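Local coordinates for protein thiol transferase (Phanerochaete chrysosporium, PDB 4F0B) that binds oxidized glutathione as a Ure2p-type member of the glutathione transferase family and probably catalyses thiol transfer with glutathione, at residues V10-P15 and V41-R46; I65-R70 and P80-S85; P72-E77 and S85-Y90. All coordinates share one frame; numbering follows the deposited sequence.

Overall arrangement
The three contacts lie in the thioredoxin-like N-terminal domain of this glutathione transferase, and all reach its four-stranded sheet. Contact 1 pairs strands 9-13 and 38-42. Contact 3 sets helix 84-95 against strand 73-76, the other neighbour of strand 9-13. Contact 2 brings a loop to strand 79-82, one of the two edge strands within the chain. Contacts 2 and 3 share Ser85, and their centres are about 8 Å apart. The centre of contact 1 lies about 11 Å from that of contact 2 and about 13 Å from that of contact 3. A probable backbone hydrogen bond from Tyr12 N to Ala73 O, 2.8 Å, joins contacts 1 and 3. All three reach bound glutathione disulfide: Ile45, Pro72, Arg70, Glu83 and Thr84 line its pocket.

Contact 1 of 3, residues V10-P15 and V41-R46. With GDS (oxidized glutathione disulfide), chain C.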
loop_
_atom_site.group_PDB
_atom_site.type_symbol
_atom_site.label_atom_id
_atom_site.label_comp_id
_atom_site.label_asym_id
_atom_site.label_seq_id
_atom_site.Cartn_x
_atom_site.Cartn_y
_atom_site.Cartn_z
ATOM N N VAL A 10 -8.034 -12.706 -16.832
ATOM C CA VAL A 10 -8.211 -11.518 -17.680
ATOM C C VAL A 10 -7.549 -10.340 -16.967
ATOM O O VAL A 10 -7.790 -10.117 -15.781
ATOM C CB VAL A 10 -9.696 -11.198 -17.903
ATOM C CG1 VAL A 10 -9.856 -9.999 -18.842
ATOM C CG2 VAL A 10 -10.454 -12.430 -18.462
ATOM N N HIS A 11 -6.662 -9.627 -17.666
ATOM C CA HIS A 11 -5.932 -8.497 -17.097
ATOM C C HIS A 11 -6.435 -7.204 -17.704
ATOM O O HIS A 11 -6.250 -6.997 -18.917
ATOM C CB HIS A 11 -4.443 -8.649 -17.428
ATOM C CG HIS A 11 -3.568 -7.612 -16.771
ATOM N ND1 HIS A 11 -2.404 -7.175 -17.360
ATOM C CD2 HIS A 11 -3.678 -6.922 -15.602
ATOM C CE1 HIS A 11 -1.811 -6.289 -16.570
ATOM N NE2 HIS A 11 -2.571 -6.104 -15.504
ATOM N N TYR A 12 -7.058 -6.355 -16.877
ATOM C CA TYR A 12 -7.550 -5.055 -17.301
ATOM C C TYR A 12 -6.460 -4.047 -16.984
ATOM O O TYR A 12 -6.110 -3.858 -15.799
ATOM C CB TYR A 12 -8.832 -4.712 -16.529
ATOM C CG TYR A 12 -9.964 -5.668 -16.817
ATOM C CD1 TYR A 12 -10.859 -5.430 -17.869
ATOM C CD2 TYR A 12 -10.138 -6.835 -16.054
ATOM C CE1 TYR A 12 -11.899 -6.311 -18.157
ATOM C CE2 TYR A 12 -11.176 -7.737 -16.351
ATOM C CZ TYR A 12 -12.050 -7.451 -17.396
ATOM O OH TYR A 12 -13.071 -8.288 -17.724
ATOM N N THR A 13 -5.897 -3.432 -18.026
ATOM C CA THR A 13 -4.672 -2.683 -17.806
ATOM C C THR A 13 -4.489 -1.535 -18.789
ATOM O O THR A 13 -5.336 -1.283 -19.654
ATOM C CB THR A 13 -3.486 -3.661 -17.840
ATOM O OG1 THR A 13 -2.371 -3.020 -17.220
ATOM C CG2 THR A 13 -3.138 -4.094 -19.258
ATOM N N ALA A 14 -3.352 -0.841 -18.633
ATOM C CA ALA A 14 -2.920 0.231 -19.533
ATOM C C ALA A 14 -1.413 0.313 -19.388
ATOM O O ALA A 14 -0.864 -0.161 -18.386
ATOM C CB ALA A 14 -3.592 1.573 -19.161
ATOM N N PRO A 15 -0.733 0.887 -20.368
ATOM C CA PRO A 15 0.742 0.900 -20.336
ATOM C C PRO A 15 1.267 1.987 -19.422
ATOM O O PRO A 15 1.540 3.098 -19.876
ATOM C CB PRO A 15 1.139 1.154 -21.797
ATOM C CG PRO A 15 -0.065 1.936 -22.366
ATOM C CD PRO A 15 -1.283 1.323 -21.669
ATOM N N VAL A 41 -7.209 -6.722 -21.594
ATOM C CA VAL A 41 -8.216 -5.718 -21.966
ATOM C C VAL A 41 -7.564 -4.386 -21.697
ATOM O O VAL A 41 -7.333 -4.023 -20.539
ATOM C CB VAL A 41 -9.503 -5.861 -21.154
ATOM C CG1 VAL A 41 -10.488 -4.745 -21.523
ATOM C CG2 VAL A 41 -10.125 -7.227 -21.402
ATOM N N LYS A 42 -7.289 -3.642 -22.759
ATOM C CA LYS A 42 -6.669 -2.342 -22.643
ATOM C C LYS A 42 -7.739 -1.260 -22.325
ATOM O O LYS A 42 -8.688 -1.055 -23.069
ATOM C CB LYS A 42 -5.880 -2.034 -23.922
ATOM C CG LYS A 42 -4.978 -0.824 -23.781
ATOM C CD LYS A 42 -4.225 -0.567 -25.078
ATOM C CE LYS A 42 -3.231 0.568 -24.911
ATOM N NZ LYS A 42 -2.679 0.974 -26.243
ATOM N N MET A 43 -7.575 -0.589 -21.196
ATOM C CA MET A 43 -8.569 0.338 -20.675
ATOM C C MET A 43 -8.093 1.759 -20.832
ATOM O O MET A 43 -6.923 2.064 -20.546
ATOM C CB MET A 43 -8.839 0.073 -19.174
ATOM C CG MET A 43 -9.323 -1.335 -18.916
ATOM S SD MET A 43 -11.070 -1.535 -19.319
ATOM C CE MET A 43 -11.817 -0.563 -18.021
ATOM N N SER A 44 -8.988 2.641 -21.255
ATOM C CA SER A 44 -8.701 4.068 -21.165
ATOM C C SER A 44 -8.694 4.534 -19.729
ATOM O O SER A 44 -9.610 4.226 -18.965
ATOM C CB SER A 44 -9.735 4.866 -21.947
ATOM O OG SER A 44 -9.611 6.232 -21.542
ATOM N N ILE A 45 -7.643 5.262 -19.375
ATOM C CA ILE A 45 -7.518 5.862 -18.043
ATOM C C ILE A 45 -7.700 7.367 -18.135
ATOM O O ILE A 45 -7.368 8.083 -17.190
ATOM C CB ILE A 45 -6.143 5.556 -17.383
ATOM C CG1 ILE A 45 -5.025 6.115 -18.249
ATOM C CG2 ILE A 45 -6.021 4.052 -17.189
ATOM C CD1 ILE A 45 -3.653 6.137 -17.549
ATOM N N ARG A 46 -8.230 7.854 -19.261
ATOM C CA ARG A 46 -8.371 9.302 -19.456
ATOM C C ARG A 46 -9.752 9.802 -19.056
ATOM O O ARG A 46 -10.781 9.260 -19.510
ATOM C CB ARG A 46 -8.157 9.661 -20.930
ATOM C CG ARG A 46 -6.897 9.091 -21.520
ATOM C CD ARG A 46 -6.573 9.768 -22.806
ATOM N NE ARG A 46 -7.722 9.855 -23.700
ATOM C CZ ARG A 46 -7.819 10.761 -24.669
ATOM N NH1 ARG A 46 -8.899 10.806 -25.437
ATOM N NH2 ARG A 46 -6.853 11.666 -24.829
HETATM N N1 GDS C . -3.064 1.866 -5.818
HETATM C CA1 GDS C . -3.491 1.468 -7.196
HETATM C C1 GDS C . -2.700 0.191 -7.589
HETATM O OE1 GDS C . -1.578 0.002 -7.071
HETATM O OE2 GDS C . -3.243 -0.592 -8.392
HETATM C CB1 GDS C . -3.135 2.590 -8.185
HETATM C CG1 GDS C . -3.652 2.296 -9.605
HETATM C CD1 GDS C . -3.558 3.560 -10.448
HETATM O O1 GDS C . -3.102 4.631 -10.068
HETATM N N2 GDS C . -4.104 3.446 -11.705
HETATM C CA2 GDS C . -4.101 4.548 -12.676
HETATM C C2 GDS C . -5.502 4.747 -13.208
HETATM O O2 GDS C . -6.239 3.771 -13.506
HETATM C CB2 GDS C . -3.196 4.281 -13.876
HETATM S SG2 GDS C . -1.492 3.896 -13.466
HETATM N N3 GDS C . -5.866 6.036 -13.349
HETATM C CA3 GDS C . -7.189 6.353 -13.893
HETATM C C3 GDS C . -7.936 7.330 -13.062
HETATM O OE3 GDS C . -9.087 7.610 -13.452
HETATM O OE4 GDS C . -7.394 7.797 -12.023
HETATM N N4 GDS C . -0.913 6.299 -9.201
HETATM C CA4 GDS C . -0.509 6.450 -7.813
HETATM C C4 GDS C . -0.156 5.102 -7.102
HETATM O OE5 GDS C . 0.194 4.113 -7.780
HETATM O OE6 GDS C . -0.250 5.117 -5.863
HETATM C C5 GDS C . -0.624 7.260 -10.082
HETATM O O5 GDS C . -0.007 8.303 -9.758
HETATM C CA5 GDS C . -1.097 7.049 -11.510
HETATM N N5 GDS C . -1.560 8.337 -12.079
HETATM C CB5 GDS C . 0.105 6.453 -12.277
HETATM S SG5 GDS C . -0.382 5.913 -13.911
HETATM C CA6 GDS C . -5.215 10.355 -11.472
HETATM C C6 GDS C . -4.601 11.539 -10.697
HETATM O OE7 GDS C . -3.691 11.300 -9.872
HETATM O OE8 GDS C . -5.102 12.673 -10.908
HETATM N N6 GDS C . -6.659 10.565 -11.538
HETATM C CB6 GDS C . -4.619 10.277 -12.914
HETATM C CG6 GDS C . -3.110 9.910 -13.030
HETATM C CD6 GDS C . -2.849 8.526 -12.510
HETATM O O6 GDS C . -3.676 7.632 -12.421
#
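The Tyr12 ring lies alongside Val41 and has Met43 SD at its edge, 4.2 Å from CD1. Val41 meets the ring obliquely, with CB 3.6 Å from Tyr12 CD1. A second ring, that of His11, has Thr13 CB over the rim of one face. These residues belong to the beta-alpha-beta unit that opens the thioredoxin-like fold: parallel strands 9-13 and 38-42 joined through helix 20-33. Three backbone bonds of 2.8 to 3.0 Å tie the strands together: Val41 N to His11 O, Thr13 N to Val41 O, and Met43 N to Thr13 O. The donors alternate between the strands, as in a parallel ladder. Tyr12 and Val41 lie on one face of the sheet, Thr13 and Lys42 on the other. Val41 CG2 sits beside its own backbone N, and there it touches both Val10 CG1 and Tyr12 CE1. Thr13 OG1 is bonded to Gly19 O, and Lys42 NZ to Asn224 O. Beyond the strands the chain turns to the glutathione site. Ala14 CB touches Ile45 CG2 at 4.0 Å. Ile45 borders the ligand by van der Waals contact: its CB is 3.7 Å from CA3 of the glycyl part, and its CG2 lies 3.7 Å from the cysteinyl carbonyl oxygen O2.

Contact 2 of 3, residues I65-R70 and P80-S85; sequences ICPNGR and PVFETS. With GDS (oxidized glutathione disulfide), chain C.
Residues Ile65 to Asn68 run 28° from the direction of Pro80 to Glu83, with Cys66 and Phe82 CA atoms 5.5 Å apart and no hydrogen bond between the two segments. The loop lies against outer strand 79-82 of the thioredoxin-like sheet. It folds into a type I beta turn from Cys66 to Gly69. The Phe82 ring carries the packing. Pro67 CD sits over one face, 3.7 Å from the ring centroid, in a CH-pi contact. Cys66 SG comes in obliquely. With chi1 at 180° the sulfur extends away from its own N and reaches Phe82 CB at 3.5 Å. Ile65 CG2 extends the apolar patch to Pro80 CB. The ring also meets Trp118 of the second subunit edge-to-face, so the patch adjoins the dimer interface.

The polar end is different. Asn68 and Glu83 are joined through a water, which accepts from Asn68 ND2 and donates to Glu83 OE2. Asn68 OD1 is bonded to Arg157 NH2 of the second subunit. Glu83 has a positive phi of 79°, and its side chain bends toward the ligand. There OE1 accepts from GDS N1 at 2.7 Å and is also bonded to His123 NE2. Thr84 holds the adjoining carboxylate twice: its N donates to GDS OE2 at 2.8 Å, and its OG1 to GDS OE1 at 2.6 Å. Thr84 OG1 also bonds to Lys182 NZ, whose charge may help to balance the carboxylate. Glu83 and Thr84 thus bind the gamma-glutamyl amino and carboxylate groups of one glutathione half. From the loop, the extended Arg70 chain lies along the ligand. Its NH2 forms a salt bridge with Glu154 OE2 of the second subunit, and its NH1 donates a bent bond to the amide oxygen GDS O1 at 3.1 Å.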
loop_
_atom_site.group_PDB
_atom_site.type_symbol
_atom_site.label_atom_id
_atom_site.label_comp_id
_atom_site.label_asym_id
_atom_site.label_seq_id
_atom_site.Cartn_x
_atom_site.Cartn_y
_atom_site.Cartn_z
ATOM N N ILE A 65 -15.598 -4.909 -10.939
ATOM C CA ILE A 65 -14.332 -5.622 -10.843
ATOM C C ILE A 65 -13.383 -4.810 -9.981
ATOM O O ILE A 65 -12.747 -5.356 -9.068
ATOM C CB ILE A 65 -13.746 -5.839 -12.234
ATOM C CG1 ILE A 65 -14.663 -6.800 -13.017
ATOM C CG2 ILE A 65 -12.323 -6.417 -12.160
ATOM C CD1 ILE A 65 -14.402 -6.817 -14.544
ATOM N N CYS A 66 -13.301 -3.508 -10.238
ATOM C CA CYS A 66 -12.430 -2.624 -9.448
ATOM C C CYS A 66 -13.254 -1.453 -8.933
ATOM O O CYS A 66 -13.539 -0.519 -9.685
ATOM C CB CYS A 66 -11.278 -2.069 -10.274
ATOM S SG CYS A 66 -10.221 -0.980 -9.287
ATOM N N PRO A 67 -13.658 -1.494 -7.664
ATOM C CA PRO A 67 -14.554 -0.426 -7.162
ATOM C C PRO A 67 -13.906 0.956 -7.149
ATOM O O PRO A 67 -14.618 1.962 -7.118
ATOM C CB PRO A 67 -14.927 -0.888 -5.750
ATOM C CG PRO A 67 -13.962 -1.976 -5.398
ATOM C CD PRO A 67 -13.434 -2.581 -6.696
ATOM N N ASN A 68 -12.576 1.008 -7.202
ATOM C CA ASN A 68 -11.860 2.250 -7.264
ATOM C C ASN A 68 -11.829 2.869 -8.655
ATOM O O ASN A 68 -11.401 4.003 -8.803
ATOM C CB ASN A 68 -10.422 2.007 -6.776
ATOM C CG ASN A 68 -9.643 3.293 -6.494
ATOM O OD1 ASN A 68 -10.177 4.280 -5.976
ATOM N ND2 ASN A 68 -8.345 3.259 -6.780
ATOM N N GLY A 69 -12.271 2.127 -9.679
ATOM C CA GLY A 69 -12.249 2.692 -11.024
ATOM C C GLY A 69 -10.859 3.040 -11.533
ATOM O O GLY A 69 -10.649 4.112 -12.078
ATOM N N ARG A 70 -9.911 2.118 -11.346
ATOM C CA ARG A 70 -8.526 2.322 -11.805
ATOM C C ARG A 70 -7.981 0.971 -12.279
ATOM O O ARG A 70 -8.494 -0.094 -11.897
ATOM C CB ARG A 70 -7.623 2.833 -10.675
ATOM C CG ARG A 70 -7.926 4.276 -10.276
ATOM C CD ARG A 70 -6.671 4.943 -9.665
ATOM N NE ARG A 70 -6.964 6.267 -9.206
ATOM C CZ ARG A 70 -6.082 7.034 -8.598
ATOM N NH1 ARG A 70 -4.855 6.575 -8.393
ATOM N NH2 ARG A 70 -6.456 8.248 -8.171
ATOM N N PRO A 80 -12.603 -11.339 -8.828
ATOM C CA PRO A 80 -11.893 -10.090 -9.145
ATOM C C PRO A 80 -10.810 -9.746 -8.123
ATOM O O PRO A 80 -10.958 -9.993 -6.922
ATOM C CB PRO A 80 -13.017 -9.032 -9.101
ATOM C CG PRO A 80 -13.966 -9.553 -8.033
ATOM C CD PRO A 80 -13.904 -11.084 -8.159
ATOM N N VAL A 81 -9.711 -9.171 -8.609
ATOM C CA VAL A 81 -8.672 -8.656 -7.714
ATOM C C VAL A 81 -8.233 -7.303 -8.237
ATOM O O VAL A 81 -7.851 -7.164 -9.417
ATOM C CB VAL A 81 -7.421 -9.605 -7.654
ATOM C CG1 VAL A 81 -6.476 -9.116 -6.566
ATOM C CG2 VAL A 81 -7.835 -11.062 -7.395
ATOM N N PHE A 82 -8.266 -6.299 -7.364
ATOM C CA PHE A 82 -7.746 -4.972 -7.723
ATOM C C PHE A 82 -6.612 -4.607 -6.764
ATOM O O PHE A 82 -6.401 -5.309 -5.744
ATOM C CB PHE A 82 -8.869 -3.885 -7.810
ATOM C CG PHE A 82 -9.460 -3.478 -6.474
ATOM C CD1 PHE A 82 -10.356 -4.295 -5.810
ATOM C CD2 PHE A 82 -9.155 -2.239 -5.920
ATOM C CE1 PHE A 82 -10.900 -3.912 -4.569
ATOM C CE2 PHE A 82 -9.705 -1.850 -4.682
ATOM C CZ PHE A 82 -10.571 -2.683 -4.023
ATOM N N GLU A 83 -5.880 -3.546 -7.132
ATOM C CA GLU A 83 -4.641 -3.035 -6.490
ATOM C C GLU A 83 -3.429 -3.867 -6.909
ATOM O O GLU A 83 -3.336 -5.065 -6.590
ATOM C CB GLU A 83 -4.737 -2.991 -4.952
ATOM C CG GLU A 83 -5.812 -2.037 -4.438
ATOM C CD GLU A 83 -5.460 -0.567 -4.637
ATOM O OE1 GLU A 83 -4.251 -0.220 -4.548
ATOM O OE2 GLU A 83 -6.368 0.242 -4.905
ATOM N N THR A 84 -2.515 -3.219 -7.642
ATOM C CA THR A 84 -1.288 -3.874 -8.138
ATOM C C THR A 84 -0.730 -4.934 -7.183
ATOM O O THR A 84 -0.612 -6.107 -7.566
ATOM C CB THR A 84 -0.142 -2.843 -8.382
ATOM O OG1 THR A 84 -0.004 -2.013 -7.221
ATOM C CG2 THR A 84 -0.430 -2.010 -9.619
ATOM N N SER A 85 -0.351 -4.526 -5.971
ATOM C CA SER A 85 0.364 -5.420 -5.059
ATOM C C SER A 85 -0.476 -6.597 -4.640
ATOM O O SER A 85 0.040 -7.739 -4.517
ATOM C CB SER A 85 0.824 -4.638 -3.840
ATOM O OG SER A 85 1.663 -3.570 -4.289
HETATM N N1 GDS C . -3.064 1.866 -5.818
HETATM C CA1 GDS C . -3.491 1.468 -7.196
HETATM C C1 GDS C . -2.700 0.191 -7.589
HETATM O OE1 GDS C . -1.578 0.002 -7.071
HETATM O OE2 GDS C . -3.243 -0.592 -8.392
HETATM C CB1 GDS C . -3.135 2.590 -8.185
HETATM C CG1 GDS C . -3.652 2.296 -9.605
HETATM C CD1 GDS C . -3.558 3.560 -10.448
HETATM O O1 GDS C . -3.102 4.631 -10.068
HETATM N N2 GDS C . -4.104 3.446 -11.705
HETATM C CA2 GDS C . -4.101 4.548 -12.676
HETATM C C2 GDS C . -5.502 4.747 -13.208
HETATM O O2 GDS C . -6.239 3.771 -13.506
HETATM C CB2 GDS C . -3.196 4.281 -13.876
HETATM S SG2 GDS C . -1.492 3.896 -13.466
HETATM N N3 GDS C . -5.866 6.036 -13.349
HETATM C CA3 GDS C . -7.189 6.353 -13.893
HETATM C C3 GDS C . -7.936 7.330 -13.062
HETATM O OE3 GDS C . -9.087 7.610 -13.452
HETATM O OE4 GDS C . -7.394 7.797 -12.023
HETATM N N4 GDS C . -0.913 6.299 -9.201
HETATM C CA4 GDS C . -0.509 6.450 -7.813
HETATM C C4 GDS C . -0.156 5.102 -7.102
HETATM O OE5 GDS C . 0.194 4.113 -7.780
HETATM O OE6 GDS C . -0.250 5.117 -5.863
HETATM C C5 GDS C . -0.624 7.260 -10.082
HETATM O O5 GDS C . -0.007 8.303 -9.758
HETATM C CA5 GDS C . -1.097 7.049 -11.510
HETATM N N5 GDS C . -1.560 8.337 -12.079
HETATM C CB5 GDS C . 0.105 6.453 -12.277
HETATM S SG5 GDS C . -0.382 5.913 -13.911
HETATM C CA6 GDS C . -5.215 10.355 -11.472
HETATM C C6 GDS C . -4.601 11.539 -10.697
HETATM O OE7 GDS C . -3.691 11.300 -9.872
HETATM O OE8 GDS C . -5.102 12.673 -10.908
HETATM N N6 GDS C . -6.659 10.565 -11.538
HETATM C CB6 GDS C . -4.619 10.277 -12.914
HETATM C CG6 GDS C . -3.110 9.910 -13.030
HETATM C CD6 GDS C . -2.849 8.526 -12.510
HETATM O O6 GDS C . -3.676 7.632 -12.421
HETATM O O HOH W 1 -7.309 0.605 -7.493
#

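Contact 3 of 3, residues P72-E77 and S85-Y90; sequences PAITHE and SAILLY
Ile87 packs tightly against the start of strand 73-76. Its CD1 lies 3.5 Å from Pro72 O and 3.7 Å from Ala73 CA. This is the helix-on-sheet layer of the thioredoxin-like domain. Strand 73-76 and helix 84-95 run in the same general direction, with segment axes 29° apart and 9.0 Å at closest approach. Pro72 follows a cis peptide bond, as at the equivalent place in other thioredoxin-like folds, and it also touches the bound glutathione disulfide. Ile74 continues the apolar layer. Its CG2 meets Ile87 CG2 at 3.9 Å, and the two side chains point in opposite directions and pass alongside one another. Its CD1 reaches Tyr90 CD2 at 4.0 Å.

The other end is more polar; His76 is partly exposed, while Tyr90 stays buried. With chi1 at -179° the Tyr90 side chain is thrown away from its own N and reaches His76. The rings meet rim to rim with planes 67° apart. Tyr90 OH has a second partner, Lys110 NZ of the second subunit, so this end also touches the dimer interface. In the plane of the imidazole, His76 ND1 and Tyr90 OH share a hydrogen bond of 2.7 Å.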
loop_
_atom_site.group_PDB
_atom_site.type_symbol
_atom_site.label_atom_id
_atom_site.label_comp_id
_atom_site.label_asym_id
_atom_site.label_seq_id
_atom_site.Cartn_x
_atom_site.Cartn_y
_atom_site.Cartn_z
ATOM N N PRO A 72 -4.411 -1.499 -12.578
ATOM C CA PRO A 72 -4.893 -2.770 -13.139
ATOM C C PRO A 72 -5.867 -3.473 -12.228
ATOM O O PRO A 72 -6.010 -3.186 -11.029
ATOM C CB PRO A 72 -3.597 -3.601 -13.273
ATOM C CG PRO A 72 -2.764 -3.124 -12.056
ATOM C CD PRO A 72 -3.079 -1.627 -11.932
ATOM N N ALA A 73 -6.559 -4.423 -12.838
ATOM C CA ALA A 73 -7.354 -5.391 -12.103
ATOM C C ALA A 73 -7.302 -6.681 -12.880
ATOM O O ALA A 73 -7.061 -6.694 -14.091
ATOM C CB ALA A 73 -8.817 -4.922 -11.928
ATOM N N ILE A 74 -7.572 -7.794 -12.198
ATOM C CA ILE A 74 -7.759 -9.053 -12.895
ATOM C C ILE A 74 -9.036 -9.735 -12.503
ATOM O O ILE A 74 -9.627 -9.437 -11.468
ATOM C CB ILE A 74 -6.627 -10.055 -12.654
ATOM C CG1 ILE A 74 -6.529 -10.439 -11.161
ATOM C CG2 ILE A 74 -5.293 -9.528 -13.198
ATOM C CD1 ILE A 74 -5.647 -11.684 -10.900
ATOM N N THR A 75 -9.497 -10.635 -13.369
ATOM C CA THR A 75 -10.412 -11.685 -12.906
ATOM C C THR A 75 -9.758 -13.015 -13.117
ATOM O O THR A 75 -9.039 -13.220 -14.085
ATOM C CB THR A 75 -11.776 -11.635 -13.586
ATOM O OG1 THR A 75 -11.617 -11.758 -15.009
ATOM C CG2 THR A 75 -12.481 -10.324 -13.236
ATOM N N HIS A 76 -9.999 -13.931 -12.192
ATOM C CA HIS A 76 -9.486 -15.282 -12.307
ATOM C C HIS A 76 -10.633 -16.206 -12.070
ATOM O O HIS A 76 -11.155 -16.304 -10.955
ATOM C CB HIS A 76 -8.378 -15.534 -11.303
ATOM C CG HIS A 76 -7.951 -16.965 -11.242
ATOM N ND1 HIS A 76 -7.700 -17.602 -10.050
ATOM C CD2 HIS A 76 -7.789 -17.898 -12.218
ATOM C CE1 HIS A 76 -7.401 -18.871 -10.290
ATOM N NE2 HIS A 76 -7.453 -19.075 -11.593
ATOM N N GLU A 77 -11.012 -16.874 -13.155
ATOM C CA GLU A 77 -12.212 -17.675 -13.202
ATOM C C GLU A 77 -13.356 -16.912 -12.586
ATOM O O GLU A 77 -14.106 -17.445 -11.789
ATOM C CB GLU A 77 -11.984 -19.038 -12.538
ATOM C CG GLU A 77 -10.951 -19.862 -13.314
ATOM C CD GLU A 77 -10.846 -21.313 -12.867
ATOM O OE1 GLU A 77 -11.735 -21.786 -12.131
ATOM O OE2 GLU A 77 -9.866 -21.982 -13.249
ATOM N N SER A 85 -0.351 -4.526 -5.971
ATOM C CA SER A 85 0.364 -5.420 -5.059
ATOM C C SER A 85 -0.476 -6.597 -4.640
ATOM O O SER A 85 0.040 -7.739 -4.517
ATOM C CB SER A 85 0.824 -4.638 -3.840
ATOM O OG SER A 85 1.663 -3.570 -4.289
ATOM N N ALA A 86 -1.800 -6.380 -4.482
ATOM C CA ALA A 86 -2.715 -7.470 -4.109
ATOM C C ALA A 86 -2.838 -8.470 -5.270
ATOM O O ALA A 86 -2.957 -9.697 -5.059
ATOM C CB ALA A 86 -4.111 -6.915 -3.725
ATOM N N ILE A 87 -2.823 -7.962 -6.503
ATOM C CA ILE A 87 -2.855 -8.818 -7.702
ATOM C C ILE A 87 -1.587 -9.694 -7.766
ATOM O O ILE A 87 -1.675 -10.911 -8.005
ATOM C CB ILE A 87 -2.964 -7.974 -8.963
ATOM C CG1 ILE A 87 -4.320 -7.230 -8.982
ATOM C CG2 ILE A 87 -2.817 -8.868 -10.210
ATOM C CD1 ILE A 87 -4.387 -6.077 -9.987
ATOM N N LEU A 88 -0.430 -9.064 -7.493
ATOM C CA LEU A 88 0.819 -9.837 -7.495
ATOM C C LEU A 88 0.761 -10.953 -6.456
ATOM O O LEU A 88 1.140 -12.096 -6.723
ATOM C CB LEU A 88 2.010 -8.902 -7.225
ATOM C CG LEU A 88 2.252 -7.848 -8.305
ATOM C CD1 LEU A 88 3.399 -6.916 -7.886
ATOM C CD2 LEU A 88 2.661 -8.454 -9.645
ATOM N N LEU A 89 0.312 -10.617 -5.252
ATOM C CA LEU A 89 0.203 -11.623 -4.182
ATOM C C LEU A 89 -0.784 -12.747 -4.542
ATOM O O LEU A 89 -0.501 -13.913 -4.304
ATOM C CB LEU A 89 -0.206 -10.948 -2.868
ATOM C CG LEU A 89 0.950 -10.124 -2.270
ATOM C CD1 LEU A 89 0.366 -9.121 -1.304
ATOM C CD2 LEU A 89 1.884 -11.039 -1.530
ATOM N N TYR A 90 -1.936 -12.393 -5.104
ATOM C CA TYR A 90 -2.917 -13.398 -5.505
ATOM C C TYR A 90 -2.365 -14.353 -6.560
ATOM O O TYR A 90 -2.511 -15.567 -6.466
ATOM C CB TYR A 90 -4.144 -12.709 -6.104
ATOM C CG TYR A 90 -5.215 -13.691 -6.517
ATOM C CD1 TYR A 90 -6.171 -14.135 -5.594
ATOM C CD2 TYR A 90 -5.262 -14.214 -7.817
ATOM C CE1 TYR A 90 -7.149 -15.071 -5.971
ATOM C CE2 TYR A 90 -6.229 -15.143 -8.194
ATOM C CZ TYR A 90 -7.167 -15.575 -7.267
ATOM O OH TYR A 90 -8.141 -16.498 -7.651
#